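Local coordinates for LIM domain only protein 7 (Homo sapiens, PDB 2EAQ), which probably serves as a protein-interaction adaptor, its PDZ domain being of the kind that typically binds the C-terminal tails of partner proteins, at residues F21-D26 with K66-A71. Numbering follows the deposited sequence.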
ATOM      1  N   PHE A  21       3.397  -2.379  -6.507  1.00  7.05           N
ATOM      2  CA  PHE A  21       4.172  -1.302  -5.903  1.00  6.10           C
ATOM      3  C   PHE A  21       5.126  -1.954  -4.878  1.00  7.35           C
ATOM      4  O   PHE A  21       4.923  -3.096  -4.452  1.00  7.88           O
ATOM      5  CB  PHE A  21       3.225  -0.288  -5.211  1.00  7.90           C
ATOM      6  CG  PHE A  21       2.548  -0.794  -3.998  1.00  5.09           C
ATOM      7  CD1 PHE A  21       3.078  -0.554  -2.750  1.00  6.65           C
ATOM      8  CD2 PHE A  21       1.344  -1.519  -4.089  1.00  7.08           C
ATOM      9  CE1 PHE A  21       2.409  -1.050  -1.620  1.00 10.04           C
ATOM     10  CE2 PHE A  21       0.701  -2.007  -2.961  1.00  7.87           C
ATOM     11  CZ  PHE A  21       1.249  -1.768  -1.751  1.00  9.09           C
ATOM     12  N   THR A  22       6.192  -1.231  -4.554  1.00  6.01           N
ATOM     13  CA  THR A  22       7.125  -1.667  -3.484  1.00  7.25           C
ATOM     14  C   THR A  22       7.118  -0.556  -2.439  1.00  6.53           C
ATOM     15  O   THR A  22       6.772   0.609  -2.724  1.00  7.00           O
ATOM     16  CB  THR A  22       8.541  -1.879  -3.963  1.00  8.23           C
ATOM     17  OG1 THR A  22       9.065  -0.671  -4.499  1.00  8.64           O
ATOM     18  CG2 THR A  22       8.567  -2.988  -5.051  1.00  7.90           C
ATOM     19  N   ILE A  23       7.527  -0.906  -1.222  1.00  5.72           N
ATOM     20  CA  ILE A  23       7.537   0.025  -0.105  1.00  6.82           C
ATOM     21  C   ILE A  23       8.938   0.460   0.251  1.00  6.65           C
ATOM     22  O   ILE A  23       9.906  -0.356   0.164  1.00  7.40           O
ATOM     23  CB  ILE A  23       6.894  -0.660   1.103  1.00  6.90           C
ATOM     24  CG1 ILE A  23       5.398  -0.900   0.811  1.00  7.87           C
ATOM     25  CG2 ILE A  23       7.020   0.231   2.385  1.00  9.14           C
ATOM     26  CD1 ILE A  23       4.582  -1.499   1.952  1.00 10.42           C
ATOM     27  N   LYS A  24       9.046   1.747   0.550  1.00  6.90           N
ATOM     28  CA  LYS A  24      10.255   2.364   1.082  1.00  7.54           C
ATOM     29  C   LYS A  24      10.049   2.464   2.574  1.00  5.78           C
ATOM     30  O   LYS A  24       9.155   3.179   3.080  1.00  7.91           O
ATOM     31  CB  LYS A  24      10.469   3.775   0.539  1.00  9.64           C
ATOM     32  CG  LYS A  24      11.760   4.379   1.140  1.00 14.20           C
ATOM     33  CD  LYS A  24      12.182   5.626   0.395  1.00 20.45           C
ATOM     34  CE  LYS A  24      11.585   6.823   1.107  1.00 23.56           C
ATOM     35  NZ  LYS A  24      12.466   8.067   0.985  1.00 29.98           N
ATOM     36  N   TRP A  25      10.859   1.691   3.315  1.00  5.52           N
ATOM     37  CA  TRP A  25      10.854   1.784   4.766  1.00  6.34           C
ATOM     38  C   TRP A  25      11.721   2.969   5.141  1.00  7.47           C
ATOM     39  O   TRP A  25      12.936   3.009   4.827  1.00  7.76           O
ATOM     40  CB  TRP A  25      11.421   0.488   5.323  1.00  7.46           C
ATOM     41  CG  TRP A  25      10.448  -0.644   5.123  1.00  8.09           C
ATOM     42  CD1 TRP A  25      10.173  -1.275   3.935  1.00 10.24           C
ATOM     43  CD2 TRP A  25       9.582  -1.199   6.093  1.00  9.29           C
ATOM     44  NE1 TRP A  25       9.168  -2.202   4.114  1.00 12.59           N
ATOM     45  CE2 TRP A  25       8.780  -2.181   5.429  1.00 10.17           C
ATOM     46  CE3 TRP A  25       9.383  -0.968   7.485  1.00  8.74           C
ATOM     47  CZ2 TRP A  25       7.815  -2.934   6.084  1.00 10.94           C
ATOM     48  CZ3 TRP A  25       8.415  -1.735   8.133  1.00 12.06           C
ATOM     49  CH2 TRP A  25       7.645  -2.705   7.433  1.00 11.37           C
ATOM     50  N   ASP A  26      11.145   3.965   5.802  1.00  7.32           N
ATOM     51  CA  ASP A  26      11.898   5.122   6.263  1.00  7.36           C
ATOM     52  C   ASP A  26      11.307   5.423   7.637  1.00  6.45           C
ATOM     53  O   ASP A  26      10.653   6.472   7.878  1.00  7.09           O
ATOM     54  CB  ASP A  26      11.738   6.307   5.327  1.00  9.00           C
ATOM     55  CG  ASP A  26      12.918   7.259   5.460  1.00  9.82           C
ATOM     56  OD1 ASP A  26      13.736   6.974   6.334  1.00 12.87           O
ATOM     57  OD2 ASP A  26      12.952   8.214   4.693  1.00 16.29           O
ATOM     58  N   LYS A  66       5.671  -6.850  12.031  1.00 17.71           N
ATOM     59  CA  LYS A  66       5.283  -8.228  11.758  1.00 16.20           C
ATOM     60  C   LYS A  66       3.813  -8.241  11.322  1.00 12.27           C
ATOM     61  O   LYS A  66       3.456  -8.841  10.291  1.00 13.48           O
ATOM     62  CB  LYS A  66       5.458  -9.091  13.018  1.00 19.76           C
ATOM     63  CG  LYS A  66       5.132 -10.525  12.809  1.00 23.39           C
ATOM     64  CD  LYS A  66       5.861 -11.032  11.633  1.00 27.41           C
ATOM     65  CE  LYS A  66       5.838 -12.541  11.625  1.00 29.93           C
ATOM     66  NZ  LYS A  66       6.400 -12.977  12.961  1.00 33.10           N
ATOM     67  N   GLU A  67       2.945  -7.628  12.114  1.00 11.94           N
ATOM     68  CA  GLU A  67       1.504  -7.574  11.732  1.00 11.93           C
ATOM     69  C   GLU A  67       1.340  -6.853  10.411  1.00 11.07           C
ATOM     70  O   GLU A  67       0.489  -7.204   9.613  1.00  9.83           O
ATOM     71  CB  GLU A  67       0.674  -6.898  12.797  1.00 12.68           C
ATOM     72  CG  GLU A  67       0.589  -7.847  14.008  1.00 16.01           C
ATOM     73  CD  GLU A  67      -0.025  -7.235  15.245  1.00 16.05           C
ATOM     74  OE1 GLU A  67      -0.501  -6.078  15.205  1.00 19.02           O
ATOM     75  OE2 GLU A  67       0.005  -7.944  16.304  1.00 20.16           O
ATOM     76  N   TRP A  68       2.184  -5.865  10.134  1.00  9.25           N
ATOM     77  CA  TRP A  68       2.082  -5.182   8.851  1.00  9.86           C
ATOM     78  C   TRP A  68       2.333  -6.127   7.686  1.00 10.03           C
ATOM     79  O   TRP A  68       1.545  -6.218   6.693  1.00  9.34           O
ATOM     80  CB  TRP A  68       3.093  -4.054   8.807  1.00  9.59           C
ATOM     81  CG  TRP A  68       3.001  -3.391   7.438  1.00 10.12           C
ATOM     82  CD1 TRP A  68       3.803  -3.592   6.348  1.00 10.58           C
ATOM     83  CD2 TRP A  68       1.981  -2.501   7.048  1.00 11.30           C
ATOM     84  NE1 TRP A  68       3.322  -2.873   5.287  1.00 12.03           N
ATOM     85  CE2 TRP A  68       2.197  -2.192   5.686  1.00 11.10           C
ATOM     86  CE3 TRP A  68       0.890  -1.912   7.723  1.00 11.26           C
ATOM     87  CZ2 TRP A  68       1.363  -1.320   4.970  1.00 12.56           C
ATOM     88  CZ3 TRP A  68       0.073  -1.041   7.004  1.00 12.30           C
ATOM     89  CH2 TRP A  68       0.307  -0.753   5.652  1.00 13.66           C
ATOM     90  N   GLU A  69       3.423  -6.871   7.788  1.00 11.12           N
ATOM     91  CA  GLU A  69       3.749  -7.786   6.771  1.00 11.73           C
ATOM     92  C   GLU A  69       2.681  -8.842   6.609  1.00 10.17           C
ATOM     93  O   GLU A  69       2.342  -9.231   5.473  1.00 10.03           O
ATOM     94  CB  GLU A  69       5.125  -8.371   7.039  1.00 16.17           C
ATOM     95  CG  GLU A  69       6.194  -7.228   6.849  1.00 21.37           C
ATOM     96  CD  GLU A  69       7.646  -7.728   6.997  1.00 25.33           C
ATOM     97  OE1 GLU A  69       8.428  -7.475   6.062  1.00 24.25           O
ATOM     98  OE2 GLU A  69       7.967  -8.365   8.035  1.00 29.57           O
ATOM     99  N   GLU A  70       2.108  -9.311   7.707  1.00  9.70           N
ATOM    100  CA  GLU A  70       1.013 -10.284   7.614  1.00 10.82           C
ATOM    101  C   GLU A  70      -0.206  -9.665   6.945  1.00  8.54           C
ATOM    102  O   GLU A  70      -0.869 -10.337   6.156  1.00  9.04           O
ATOM    103  CB  GLU A  70       0.667 -10.833   9.010  1.00 10.35           C
ATOM    104  CG  GLU A  70       1.798 -11.739   9.493  1.00 13.59           C
ATOM    105  CD  GLU A  70       1.710 -12.210  10.944  1.00 19.94           C
ATOM    106  OE1 GLU A  70       0.932 -11.694  11.780  1.00 16.28           O
ATOM    107  OE2 GLU A  70       2.518 -13.114  11.284  1.00 19.07           O
ATOM    108  N   ALA A  71      -0.517  -8.395   7.214  1.00  6.53           N
ATOM    109  CA  ALA A  71      -1.652  -7.748   6.523  1.00  7.34           C
ATOM    110  C   ALA A  71      -1.422  -7.582   5.028  1.00  7.67           C
ATOM    111  O   ALA A  71      -2.346  -7.783   4.213  1.00  7.25           O
ATOM    112  CB  ALA A  71      -1.892  -6.410   7.129  1.00  7.66           C
TER
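Trp68 reaches out from helix 65-78 and meets two side chains of strand 21-26, Ile23 and Trp25, with its pyrrole side. The end of Ile23, CD1, comes in at the edge of the indole, close to the ring plane, and lies 3.8 Å from Trp68 NE1. Trp25 offers the CZ2-CH2 side of its six-membered ring, both atoms 4.1 Å from Trp68 CD1. The two indoles stand almost square to one another, planes at 85°, but meet obliquely, with 5.8 Å between the centroids of the Trp25 six-membered and Trp68 five-membered rings. The bond from CA to CB of Trp68 already points at the strand, and with CG anti to the backbone N (chi1 178°) the indole carries on outward from the helix. The contact is small and made by van der Waals packing, and the backbones stay well apart, with Ile23 CA and Glu69 CA 11.1 Å from each other. In PDZ domains the groove between this strand and this helix is the usual peptide site; here Trp68, near the helix start, reaches across it to Ile23 and Trp25, so these three side chains probably border that site. Ile30 of strand 29-35 touches all three, Ile52 of strand 51-55 touches Ile23 and Trp68, and Phe60, directly after strand 58-59, meets the Trp68 ring edge-to-face.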